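Local structure of acetoacetate decarboxylase (Sphingomonas wittichii, 5UPB) at residues Asp51-Ala56 against Ser87-His92; Gly59-Thr64 against Tyr81-Leu86; Ile219-Ala224 against Ala233-Leu238. The protein is an acetoacetate decarboxylase-like lyase that probably works through a Schiff base with its substrate, as its relatives do. All blocks are in the same frame, centred on the assembly; numbering follows the deposited sequence.

Contact 1: residues Asp51-Ala56 against Ser87-His92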
ATOM      1  N   ASP A  51     -19.635  28.519  15.721  1.00 77.81           N
ATOM      2  CA  ASP A  51     -18.681  29.535  16.151  1.00 76.73           C
ATOM      3  C   ASP A  51     -17.255  29.265  15.656  1.00 51.10           C
ATOM      4  O   ASP A  51     -16.321  29.936  16.093  1.00 51.66           O
ATOM      5  CB  ASP A  51     -18.697  29.642  17.681  1.00 90.18           C
ATOM      6  CG  ASP A  51     -18.191  28.378  18.371  1.00 79.45           C
ATOM      7  OD1 ASP A  51     -17.799  27.408  17.677  1.00 66.89           O
ATOM      8  OD2 ASP A  51     -18.184  28.362  19.621  1.00 76.23           O
ATOM      9  N   GLY A  52     -17.073  28.362  14.701  1.00 50.04           N
ATOM     10  CA  GLY A  52     -15.754  27.987  14.240  1.00 53.59           C
ATOM     11  C   GLY A  52     -15.250  26.676  14.806  1.00 46.89           C
ATOM     12  O   GLY A  52     -14.149  26.246  14.439  1.00 39.15           O
ATOM     13  N   LEU A  53     -16.009  26.042  15.700  1.00 40.29           N
ATOM     14  CA  LEU A  53     -15.631  24.725  16.196  1.00 42.76           C
ATOM     15  C   LEU A  53     -15.473  23.760  15.028  1.00 37.36           C
ATOM     16  O   LEU A  53     -16.299  23.743  14.116  1.00 38.84           O
ATOM     17  CB  LEU A  53     -16.695  24.179  17.140  1.00 41.87           C
ATOM     18  CG  LEU A  53     -16.477  22.721  17.592  1.00 45.01           C
ATOM     19  CD1 LEU A  53     -15.191  22.547  18.435  1.00 43.92           C
ATOM     20  CD2 LEU A  53     -17.694  22.185  18.315  1.00 54.98           C
ATOM     21  N   CYS A  54     -14.371  23.017  15.041  1.00 31.38           N
ATOM     22  CA  CYS A  54     -14.042  21.951  14.103  1.00 33.13           C
ATOM     23  C   CYS A  54     -13.581  20.773  14.926  1.00 32.79           C
ATOM     24  O   CYS A  54     -13.159  20.946  16.079  1.00 36.61           O
ATOM     25  CB  CYS A  54     -12.905  22.306  13.109  1.00 31.69           C
ATOM     26  SG  CYS A  54     -13.324  23.663  12.179  1.00 53.10           S
ATOM     27  N   MET A  55     -13.708  19.576  14.353  1.00 35.76           N
ATOM     28  CA  MET A  55     -13.120  18.391  14.968  1.00 33.22           C
ATOM     29  C   MET A  55     -12.226  17.720  13.937  1.00 42.03           C
ATOM     30  O   MET A  55     -12.616  17.560  12.768  1.00 38.53           O
ATOM     31  CB  MET A  55     -14.138  17.364  15.497  1.00 39.55           C
ATOM     32  CG  MET A  55     -14.702  16.418  14.579  1.00 58.61           C
ATOM     33  SD  MET A  55     -15.645  15.257  15.589  1.00 49.00           S
ATOM     34  CE  MET A  55     -17.265  15.560  14.923  1.00 75.91           C
ATOM     35  N   ALA A  56     -11.017  17.391  14.351  1.00 36.15           N
ATOM     36  CA  ALA A  56     -10.146  16.496  13.598  1.00 38.90           C
ATOM     37  C   ALA A  56     -10.181  15.118  14.255  1.00 35.10           C
ATOM     38  O   ALA A  56     -10.166  15.031  15.489  1.00 34.44           O
ATOM     39  CB  ALA A  56      -8.723  17.038  13.587  1.00 32.59           C
ATOM     40  N   SER A  87     -13.796  18.042  10.218  1.00 30.75           N
ATOM     41  CA  SER A  87     -15.229  18.298  10.135  1.00 29.55           C
ATOM     42  C   SER A  87     -15.561  19.631  10.788  1.00 32.96           C
ATOM     43  O   SER A  87     -14.953  20.011  11.786  1.00 34.04           O
ATOM     44  CB  SER A  87     -16.092  17.194  10.827  1.00 29.79           C
ATOM     45  OG  SER A  87     -15.837  15.922  10.303  1.00 51.75           O
ATOM     46  N   ILE A  88     -16.610  20.274  10.284  1.00 30.97           N
ATOM     47  CA  ILE A  88     -16.969  21.648  10.638  1.00 34.27           C
ATOM     48  C   ILE A  88     -18.300  21.642  11.374  1.00 38.23           C
ATOM     49  O   ILE A  88     -19.293  21.093  10.880  1.00 35.50           O
ATOM     50  CB  ILE A  88     -17.051  22.521   9.375  1.00 39.53           C
ATOM     51  CG1 ILE A  88     -15.698  22.496   8.658  1.00 33.58           C
ATOM     52  CG2 ILE A  88     -17.505  23.945   9.722  1.00 35.16           C
ATOM     53  CD1 ILE A  88     -15.715  23.116   7.267  1.00 38.67           C
ATOM     54  N   ALA A  89     -18.329  22.259  12.552  1.00 37.84           N
ATOM     55  CA  ALA A  89     -19.598  22.402  13.255  1.00 35.16           C
ATOM     56  C   ALA A  89     -20.454  23.433  12.533  1.00 35.33           C
ATOM     57  O   ALA A  89     -19.963  24.495  12.141  1.00 39.16           O
ATOM     58  CB  ALA A  89     -19.374  22.805  14.711  1.00 50.61           C
ATOM     59  N   CYS A  90     -21.730  23.103  12.326  1.00 36.53           N
ATOM     60  CA  CYS A  90     -22.626  23.939  11.536  1.00 38.74           C
ATOM     61  C   CYS A  90     -24.072  23.659  11.943  1.00 43.10           C
ATOM     62  O   CYS A  90     -24.357  22.836  12.823  1.00 39.38           O
ATOM     63  CB  CYS A  90     -22.407  23.721  10.040  1.00 41.19           C
ATOM     64  SG  CYS A  90     -22.631  22.018   9.489  1.00 38.12           S
ATOM     65  N   THR A  91     -24.990  24.373  11.283  1.00 48.61           N
ATOM     66  CA  THR A  91     -26.419  24.245  11.514  1.00 50.38           C
ATOM     67  C   THR A  91     -27.164  24.264  10.187  1.00 48.76           C
ATOM     68  O   THR A  91     -26.743  24.906   9.216  1.00 49.34           O
ATOM     69  CB  THR A  91     -26.966  25.384  12.382  1.00 48.19           C
ATOM     70  OG1 THR A  91     -26.519  26.646  11.846  1.00 49.85           O
ATOM     71  CG2 THR A  91     -26.489  25.231  13.782  1.00 45.38           C
ATOM     72  N   HIS A  92     -28.293  23.564  10.173  1.00 50.17           N
ATOM     73  CA  HIS A  92     -29.273  23.607   9.093  1.00 56.87           C
ATOM     74  C   HIS A  92     -30.566  24.024   9.773  1.00 59.34           C
ATOM     75  O   HIS A  92     -31.171  23.232  10.507  1.00 52.64           O
ATOM     76  CB  HIS A  92     -29.421  22.260   8.385  1.00 41.53           C
ATOM     77  CG  HIS A  92     -30.411  22.284   7.261  1.00 44.63           C
ATOM     78  ND1 HIS A  92     -31.615  21.618   7.318  1.00 50.03           N
ATOM     79  CD2 HIS A  92     -30.354  22.854   6.035  1.00 49.93           C
ATOM     80  CE1 HIS A  92     -32.279  21.814   6.194  1.00 55.58           C
ATOM     81  NE2 HIS A  92     -31.528  22.546   5.391  1.00 52.25           N
TER
HETATM   82  O   HOH W   1     -17.929  25.904  13.349  1.00 44.49           O
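Leu53 and Ala89 meet at one end of an antiparallel beta pairing that joins strand 53-65 to strand 80-92, and Met55 and Ser87 form its hydrogen-bonded pair. Ser87 and Met55 bond each other through both N and O: Met55 N to Ser87 O, and Ser87 N to Met55 O at 2.9 Å. Beyond the non-hydrogen-bonded pair Cys54-Ile88, Ala89 N donates to Leu53 O at 3.0 Å from a point tilted out of the carbonyl plane. Leu53 has CG anti to its N (chi1 173°), which lays the side chain alongside Ala89; CB, CG and CD2 all lie near the Ala89 methyl, CB at 3.9 Å. A small alanine suits this place, since its CB also stands 3.3 Å from Leu53 O. Met55 instead holds CG between its N and carbonyl carbon, so that CG comes up to Ser87 CB at 4.1 Å; the flexible thioether then bends at chi3, and its side chain also packs on Tyr98. On the other face Cys54 SG faces Ile88 CG1 at 4.4 Å, a loose touch completed by Phe232 and Leu39, which pack on both residues. These compact or branched apolar groups suit a buried sheet face. Where the chain turns the corner, Gly52 adopts a positive phi (101°) that would press a beta carbon against the preceding carbonyl O. Asp51 closes an Asx turn there, OD1 receiving Leu53 N at 3.0 Å nearly in line with its C-O bond. A water accepts a weak bond from Gly52 N and donates to Leu53 O and Ala89 O, each 2.8 Å away.

Contact 2: residues Gly59-Thr64 against Tyr81-Leu86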
ATOM      1  N   GLY A  59      -9.498   7.490  13.094  1.00 26.64           N
ATOM      2  CA  GLY A  59     -10.154   6.335  13.681  1.00 21.71           C
ATOM      3  C   GLY A  59      -9.880   5.047  12.936  1.00 35.27           C
ATOM      4  O   GLY A  59      -9.598   5.027  11.721  1.00 27.24           O
ATOM      5  N   ALA A  60      -9.997   3.962  13.685  1.00 25.61           N
ATOM      6  CA  ALA A  60      -9.980   2.598  13.159  1.00 23.53           C
ATOM      7  C   ALA A  60     -11.376   2.017  13.274  1.00 30.20           C
ATOM      8  O   ALA A  60     -11.907   1.875  14.392  1.00 28.84           O
ATOM      9  CB  ALA A  60      -8.945   1.754  13.924  1.00 25.44           C
ATOM     10  N   PHE A  61     -11.967   1.690  12.123  1.00 24.18           N
ATOM     11  CA  PHE A  61     -13.367   1.322  12.006  1.00 21.94           C
ATOM     12  C   PHE A  61     -13.515  -0.130  11.591  1.00 32.25           C
ATOM     13  O   PHE A  61     -12.704  -0.683  10.841  1.00 26.35           O
ATOM     14  CB  PHE A  61     -14.106   2.212  10.978  1.00 24.07           C
ATOM     15  CG  PHE A  61     -14.225   3.630  11.370  1.00 25.56           C
ATOM     16  CD1 PHE A  61     -13.146   4.486  11.247  1.00 24.17           C
ATOM     17  CD2 PHE A  61     -15.406   4.115  11.908  1.00 26.26           C
ATOM     18  CE1 PHE A  61     -13.254   5.841  11.664  1.00 26.12           C
ATOM     19  CE2 PHE A  61     -15.507   5.433  12.319  1.00 29.19           C
ATOM     20  CZ  PHE A  61     -14.423   6.287  12.196  1.00 27.04           C
ATOM     21  N   GLN A  62     -14.603  -0.718  12.051  1.00 26.04           N
ATOM     22  CA  GLN A  62     -14.981  -2.083  11.693  1.00 23.98           C
ATOM     23  C   GLN A  62     -16.478  -2.091  11.395  1.00 29.25           C
ATOM     24  O   GLN A  62     -17.305  -1.843  12.295  1.00 27.98           O
ATOM     25  CB  GLN A  62     -14.610  -3.034  12.827  1.00 28.14           C
ATOM     26  CG  GLN A  62     -14.721  -4.512  12.472  1.00 31.63           C
ATOM     27  CD  GLN A  62     -16.141  -5.010  12.584  1.00 35.43           C
ATOM     28  OE1 GLN A  62     -16.707  -5.105  13.671  1.00 30.99           O
ATOM     29  NE2 GLN A  62     -16.739  -5.292  11.463  1.00 33.87           N
ATOM     30  N   SER A  63     -16.849  -2.353  10.140  1.00 26.65           N
ATOM     31  CA  SER A  63     -18.245  -2.292   9.721  1.00 26.33           C
ATOM     32  C   SER A  63     -18.742  -3.673   9.294  1.00 38.87           C
ATOM     33  O   SER A  63     -17.964  -4.536   8.864  1.00 36.08           O
ATOM     34  CB  SER A  63     -18.440  -1.290   8.582  1.00 39.65           C
ATOM     35  OG  SER A  63     -17.730  -1.733   7.443  1.00 39.85           O
ATOM     36  N   THR A  64     -20.043  -3.887   9.492  1.00 36.01           N
ATOM     37  CA  THR A  64     -20.711  -5.157   9.228  1.00 38.42           C
ATOM     38  C   THR A  64     -22.113  -4.921   8.687  1.00 44.49           C
ATOM     39  O   THR A  64     -22.904  -4.183   9.286  1.00 39.78           O
ATOM     40  CB  THR A  64     -20.808  -5.991  10.495  1.00 34.20           C
ATOM     41  OG1 THR A  64     -19.503  -6.161  11.034  1.00 35.28           O
ATOM     42  CG2 THR A  64     -21.415  -7.338  10.215  1.00 39.84           C
ATOM     43  N   TYR A  81     -11.559  -0.620   8.130  1.00 24.45           N
ATOM     44  CA  TYR A  81     -10.925   0.495   7.439  1.00 25.88           C
ATOM     45  C   TYR A  81     -10.485   1.536   8.451  1.00 25.98           C
ATOM     46  O   TYR A  81     -10.977   1.585   9.571  1.00 22.62           O
ATOM     47  CB  TYR A  81     -11.849   1.102   6.412  1.00 24.80           C
ATOM     48  CG  TYR A  81     -13.060   1.818   6.970  1.00 23.08           C
ATOM     49  CD1 TYR A  81     -14.246   1.125   7.209  1.00 27.69           C
ATOM     50  CD2 TYR A  81     -13.033   3.180   7.243  1.00 31.97           C
ATOM     51  CE1 TYR A  81     -15.382   1.780   7.675  1.00 27.24           C
ATOM     52  CE2 TYR A  81     -14.184   3.836   7.748  1.00 29.03           C
ATOM     53  CZ  TYR A  81     -15.341   3.133   7.917  1.00 24.48           C
ATOM     54  OH  TYR A  81     -16.502   3.725   8.382  1.00 30.29           O
ATOM     55  N   ASN A  82      -9.542   2.367   8.026  1.00 26.23           N
ATOM     56  CA  ASN A  82      -9.130   3.513   8.808  1.00 25.86           C
ATOM     57  C   ASN A  82      -9.562   4.782   8.106  1.00 27.99           C
ATOM     58  O   ASN A  82      -9.605   4.844   6.869  1.00 27.11           O
ATOM     59  CB  ASN A  82      -7.631   3.516   9.005  1.00 27.94           C
ATOM     60  CG  ASN A  82      -7.152   2.234   9.582  1.00 40.60           C
ATOM     61  OD1 ASN A  82      -7.451   1.929  10.726  1.00 30.03           O
ATOM     62  ND2 ASN A  82      -6.559   1.396   8.749  1.00 35.76           N
ATOM     63  N   GLU A  83      -9.786   5.811   8.903  1.00 23.19           N
ATOM     64  CA  GLU A  83     -10.307   7.059   8.376  1.00 23.48           C
ATOM     65  C   GLU A  83      -9.814   8.245   9.182  1.00 27.13           C
ATOM     66  O   GLU A  83      -9.697   8.180  10.415  1.00 23.97           O
ATOM     67  CB  GLU A  83     -11.824   7.029   8.380  1.00 26.15           C
ATOM     68  CG  GLU A  83     -12.490   8.261   7.813  1.00 26.15           C
ATOM     69  CD  GLU A  83     -14.002   8.049   7.645  1.00 33.81           C
ATOM     70  OE1 GLU A  83     -14.404   7.417   6.648  1.00 40.38           O
ATOM     71  OE2 GLU A  83     -14.789   8.468   8.519  1.00 36.63           O
ATOM     72  N   ALA A  84      -9.513   9.338   8.457  1.00 26.27           N
ATOM     73  CA  ALA A  84      -9.169  10.608   9.080  1.00 24.08           C
ATOM     74  C   ALA A  84     -10.049  11.701   8.485  1.00 29.36           C
ATOM     75  O   ALA A  84     -10.340  11.712   7.277  1.00 26.25           O
ATOM     76  CB  ALA A  84      -7.689  10.921   8.859  1.00 28.80           C
ATOM     77  N   ALA A  85     -10.397  12.682   9.304  1.00 26.33           N
ATOM     78  CA  ALA A  85     -11.291  13.720   8.823  1.00 27.51           C
ATOM     79  C   ALA A  85     -11.070  15.029   9.544  1.00 31.32           C
ATOM     80  O   ALA A  85     -10.647  15.072  10.707  1.00 33.62           O
ATOM     81  CB  ALA A  85     -12.748  13.316   8.980  1.00 31.52           C
ATOM     82  N   LEU A  86     -11.433  16.098   8.832  1.00 28.76           N
ATOM     83  CA  LEU A  86     -11.592  17.441   9.382  1.00 35.31           C
ATOM     84  C   LEU A  86     -13.035  17.857   9.142  1.00 30.44           C
ATOM     85  O   LEU A  86     -13.463  17.969   7.984  1.00 30.70           O
ATOM     86  CB  LEU A  86     -10.622  18.407   8.693  1.00 38.66           C
ATOM     87  CG  LEU A  86      -9.155  18.021   8.855  1.00 32.64           C
ATOM     88  CD1 LEU A  86      -8.245  18.795   7.915  1.00 32.37           C
ATOM     89  CD2 LEU A  86      -8.754  18.292  10.294  1.00 39.11           C
TER
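Phe61 sets its CB over one face of the Tyr81 ring, 3.5 Å from the centroid, in a CH-pi contact. The two rings lie nearly parallel, their planes 5° apart, but are slid so far that they barely overlap, with centroids separated by 5.0 Å. Tyr81 places CG between its own N and carbonyl carbon (chi1 68°), which brings the phenol over to the partner strand. Tyr81 O sits in the plane of the Phe61 ring at its edge, while accepting Phe61 N at 2.7 Å. On the same side of the sheet, Phe61 CE1 packs against Glu83 CB at 3.8 Å. Gly59 is bonded to Glu83 through both N and O and must be small, because a beta carbon would fall within 2.7 Å of Phe61 CE1. This antiparallel pairing of strands 59-64 and 81-86 is held from outside: Trp109 of helix 108-116 meets the Tyr81 ring at about a right angle, and Trp23 and Met27 pack on Phe61. A leucine in place of Tyr81 would probably leave Phe61 CB without its aromatic face and Trp109 without its ring partner. Asn82 ND2 bonds Asp106; Glu83 takes Tyr57 OH on one oxygen and a salt bridge from Lys121 on the other. Lys121 corresponds to the Schiff-base lysine of acetoacetate decarboxylases, so Glu83 probably lies in the active site, beside the aromatic pair.

Contact 3: residues Ile219-Ala224 against Ala233-Leu238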
ATOM      1  N   ILE A 219      -1.994  18.681  17.271  1.00 35.30           N
ATOM      2  CA  ILE A 219      -2.360  18.490  15.887  1.00 38.94           C
ATOM      3  C   ILE A 219      -1.330  19.253  15.064  1.00 37.23           C
ATOM      4  O   ILE A 219      -0.891  20.338  15.453  1.00 34.98           O
ATOM      5  CB  ILE A 219      -3.801  18.970  15.622  1.00 42.38           C
ATOM      6  CG1 ILE A 219      -4.113  18.885  14.130  1.00 43.23           C
ATOM      7  CG2 ILE A 219      -3.984  20.395  16.129  1.00 63.91           C
ATOM      8  CD1 ILE A 219      -5.593  19.019  13.845  1.00 44.15           C
ATOM      9  N   GLU A 220      -0.974  18.713  13.911  1.00 38.17           N
ATOM     10  CA  GLU A 220      -0.044  19.400  13.022  1.00 34.58           C
ATOM     11  C   GLU A 220      -0.576  19.172  11.627  1.00 32.30           C
ATOM     12  O   GLU A 220      -0.642  18.031  11.168  1.00 32.81           O
ATOM     13  CB  GLU A 220       1.396  18.884  13.162  1.00 39.97           C
ATOM     14  CG  GLU A 220       2.385  19.480  12.154  1.00 52.80           C
ATOM     15  CD  GLU A 220       3.754  18.864  12.254  1.00 76.29           C
ATOM     16  OE1 GLU A 220       4.457  19.163  13.237  1.00 76.34           O
ATOM     17  OE2 GLU A 220       4.118  18.069  11.362  1.00 73.47           O
ATOM     18  N   LEU A 221      -0.998  20.260  10.989  1.00 39.32           N
ATOM     19  CA  LEU A 221      -1.506  20.188   9.639  1.00 38.86           C
ATOM     20  C   LEU A 221      -0.331  20.208   8.669  1.00 37.60           C
ATOM     21  O   LEU A 221       0.629  20.960   8.848  1.00 36.54           O
ATOM     22  CB  LEU A 221      -2.430  21.374   9.386  1.00 46.98           C
ATOM     23  CG  LEU A 221      -3.727  21.390  10.185  1.00 65.28           C
ATOM     24  CD1 LEU A 221      -4.370  22.750  10.042  1.00 63.32           C
ATOM     25  CD2 LEU A 221      -4.675  20.292   9.735  1.00 75.58           C
ATOM     26  N   GLY A 222      -0.438  19.424   7.602  1.00 33.61           N
ATOM     27  CA  GLY A 222       0.497  19.466   6.499  1.00 34.83           C
ATOM     28  C   GLY A 222       0.021  20.353   5.367  1.00 40.86           C
ATOM     29  O   GLY A 222      -0.857  21.209   5.527  1.00 30.48           O
ATOM     30  N   SER A 223       0.566  20.104   4.176  1.00 35.32           N
ATOM     31  CA  SER A 223       0.153  20.863   3.010  1.00 34.75           C
ATOM     32  C   SER A 223       0.369  19.991   1.781  1.00 39.78           C
ATOM     33  O   SER A 223       1.305  19.197   1.750  1.00 38.23           O
ATOM     34  CB  SER A 223       0.993  22.152   2.910  1.00 38.08           C
ATOM     35  OG  SER A 223       0.763  22.853   1.712  1.00 50.79           O
ATOM     36  N   ALA A 224      -0.521  20.112   0.800  1.00 36.54           N
ATOM     37  CA  ALA A 224      -0.387  19.368  -0.447  1.00 31.38           C
ATOM     38  C   ALA A 224      -0.903  20.194  -1.618  1.00 38.45           C
ATOM     39  O   ALA A 224      -1.850  20.972  -1.462  1.00 38.86           O
ATOM     40  CB  ALA A 224      -1.142  18.036  -0.361  1.00 32.43           C
ATOM     41  N   ALA A 233      -5.781  26.019   9.106  1.00 45.74           N
ATOM     42  CA  ALA A 233      -4.426  26.232   9.598  1.00 51.60           C
ATOM     43  C   ALA A 233      -4.409  27.165  10.800  1.00 59.01           C
ATOM     44  O   ALA A 233      -3.654  26.946  11.754  1.00 69.30           O
ATOM     45  CB  ALA A 233      -3.537  26.798   8.482  1.00 50.66           C
ATOM     46  N   ASP A 234      -5.192  28.232  10.765  1.00 46.87           N
ATOM     47  CA  ASP A 234      -5.090  29.240  11.815  1.00 58.12           C
ATOM     48  C   ASP A 234      -6.110  28.873  12.881  1.00 58.34           C
ATOM     49  O   ASP A 234      -7.266  29.305  12.843  1.00 55.32           O
ATOM     50  CB  ASP A 234      -5.327  30.629  11.244  1.00 79.65           C
ATOM     51  CG  ASP A 234      -5.129  31.716  12.268  1.00102.87           C
ATOM     52  OD1 ASP A 234      -4.128  31.649  13.008  1.00106.64           O
ATOM     53  OD2 ASP A 234      -5.968  32.637  12.327  1.00109.47           O
ATOM     54  N   HIS A 235      -5.708  28.006  13.811  1.00 45.58           N
ATOM     55  CA  HIS A 235      -6.678  27.444  14.736  1.00 44.79           C
ATOM     56  C   HIS A 235      -6.208  27.626  16.170  1.00 47.93           C
ATOM     57  O   HIS A 235      -5.034  27.870  16.457  1.00 44.01           O
ATOM     58  CB  HIS A 235      -6.937  25.969  14.470  1.00 47.00           C
ATOM     59  CG  HIS A 235      -5.704  25.135  14.514  1.00 50.16           C
ATOM     60  ND1 HIS A 235      -5.161  24.547  13.393  1.00 46.33           N
ATOM     61  CD2 HIS A 235      -4.885  24.817  15.544  1.00 46.85           C
ATOM     62  CE1 HIS A 235      -4.068  23.885  13.735  1.00 51.14           C
ATOM     63  NE2 HIS A 235      -3.876  24.037  15.034  1.00 49.87           N
ATOM     64  N   GLU A 236      -7.169  27.479  17.060  1.00 47.84           N
ATOM     65  CA  GLU A 236      -6.952  27.343  18.488  1.00 47.01           C
ATOM     66  C   GLU A 236      -7.250  25.896  18.839  1.00 42.57           C
ATOM     67  O   GLU A 236      -8.305  25.373  18.468  1.00 41.21           O
ATOM     68  CB  GLU A 236      -7.872  28.271  19.282  1.00 49.13           C
ATOM     69  CG  GLU A 236      -7.742  28.105  20.810  1.00 62.06           C
ATOM     70  CD  GLU A 236      -8.768  28.928  21.611  1.00 70.02           C
ATOM     71  OE1 GLU A 236      -8.754  28.842  22.870  1.00 58.63           O
ATOM     72  OE2 GLU A 236      -9.615  29.608  20.982  1.00 81.13           O
ATOM     73  N   VAL A 237      -6.310  25.242  19.507  1.00 39.64           N
ATOM     74  CA  VAL A 237      -6.498  23.859  19.932  1.00 38.77           C
ATOM     75  C   VAL A 237      -7.261  23.857  21.251  1.00 44.86           C
ATOM     76  O   VAL A 237      -6.825  24.452  22.235  1.00 45.09           O
ATOM     77  CB  VAL A 237      -5.147  23.146  20.069  1.00 42.20           C
ATOM     78  CG1 VAL A 237      -5.367  21.702  20.413  1.00 36.26           C
ATOM     79  CG2 VAL A 237      -4.336  23.270  18.776  1.00 47.85           C
ATOM     80  N   LEU A 238      -8.417  23.216  21.268  1.00 40.05           N
ATOM     81  CA  LEU A 238      -9.306  23.270  22.428  1.00 41.03           C
ATOM     82  C   LEU A 238      -9.160  22.071  23.350  1.00 43.39           C
ATOM     83  O   LEU A 238      -9.037  22.231  24.561  1.00 40.62           O
ATOM     84  CB  LEU A 238     -10.762  23.368  21.960  1.00 37.31           C
ATOM     85  CG  LEU A 238     -11.075  24.518  21.011  1.00 41.39           C
ATOM     86  CD1 LEU A 238     -12.514  24.422  20.547  1.00 44.49           C
ATOM     87  CD2 LEU A 238     -10.828  25.867  21.694  1.00 48.85           C
TER
HETATM   88  O   HOH W   2      -1.802  23.369  16.473  1.00 54.68           O
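The His235 imidazole meets segment 219-224 at its edge, in the ring plane, at Leu221 CD1, which lies 3.9 Å from His235 CE1 and about as far from ND1. A water O lies in the same plane, 2.6 Å from His235 NE2. The water also donates a weak bond to Ile219 O, so it links the two strands. Ile219 CG2 approaches the ring at a slant, 3.8 Å from His235 NE2. ND1 is hydrogen-bonded to the carbonyl O of Phe232, which fixes the ring's rotation from the other side. Holding CG between the backbone N and the carbonyl carbon (chi1 57°) brings the imidazole up to Leu221 and Ile219. A histidine suits this place: its edge can pack on Leu221 while its two nitrogens serve the Phe232 carbonyl and the water. Around it the packing is apolar. Ile219 CG2 touches Val237 CG2 at 3.9 Å, two branched side chains crossing at an angle, and Leu221 CD1 presses on the backbone of Ala233, 3.5 Å from its CA, where a small residue lets the methyl come close. No hydrogen bond joins the segments directly. Strands 219-221 and 235-238 run antiparallel at 155°, but their axes are 9.9 Å apart, so the segments are joined by side chains and a water, not by backbone hydrogen bonds. Here, at the surface, the antiparallel strands 206-221 and 235-249 are splayed apart. Each edge turns to another neighbour: Glu220 and Gly222 bond the backbone of strand 156-166, and Glu236 and Leu238 that of strand 21-34.

How the contacts relate
Contacts 1 and 2 lie on the same two strands, 53-65 and 80-92, with centres about 19 Å apart, and contact 2 is nested along the chain inside the loop that contact 1 closes. They meet where Ala56 CB touches Leu86 CD2 at 3.5 Å. Contact 3, later in the sequence, is centred about 15 Å from contact 1 and packs on it through Ala56 CB and Ile219 CD1, 3.7 Å apart. Phe232 joins all three, touching Cys54, Ile88 and Leu86 and bonding His235. Contact 2, centred about 7 Å from the chain centre, carries Glu83, salt-bridged to Lys121, probably the Schiff-base lysine as in relatives; contact 3, about 17 Å from that centre, is surface packing.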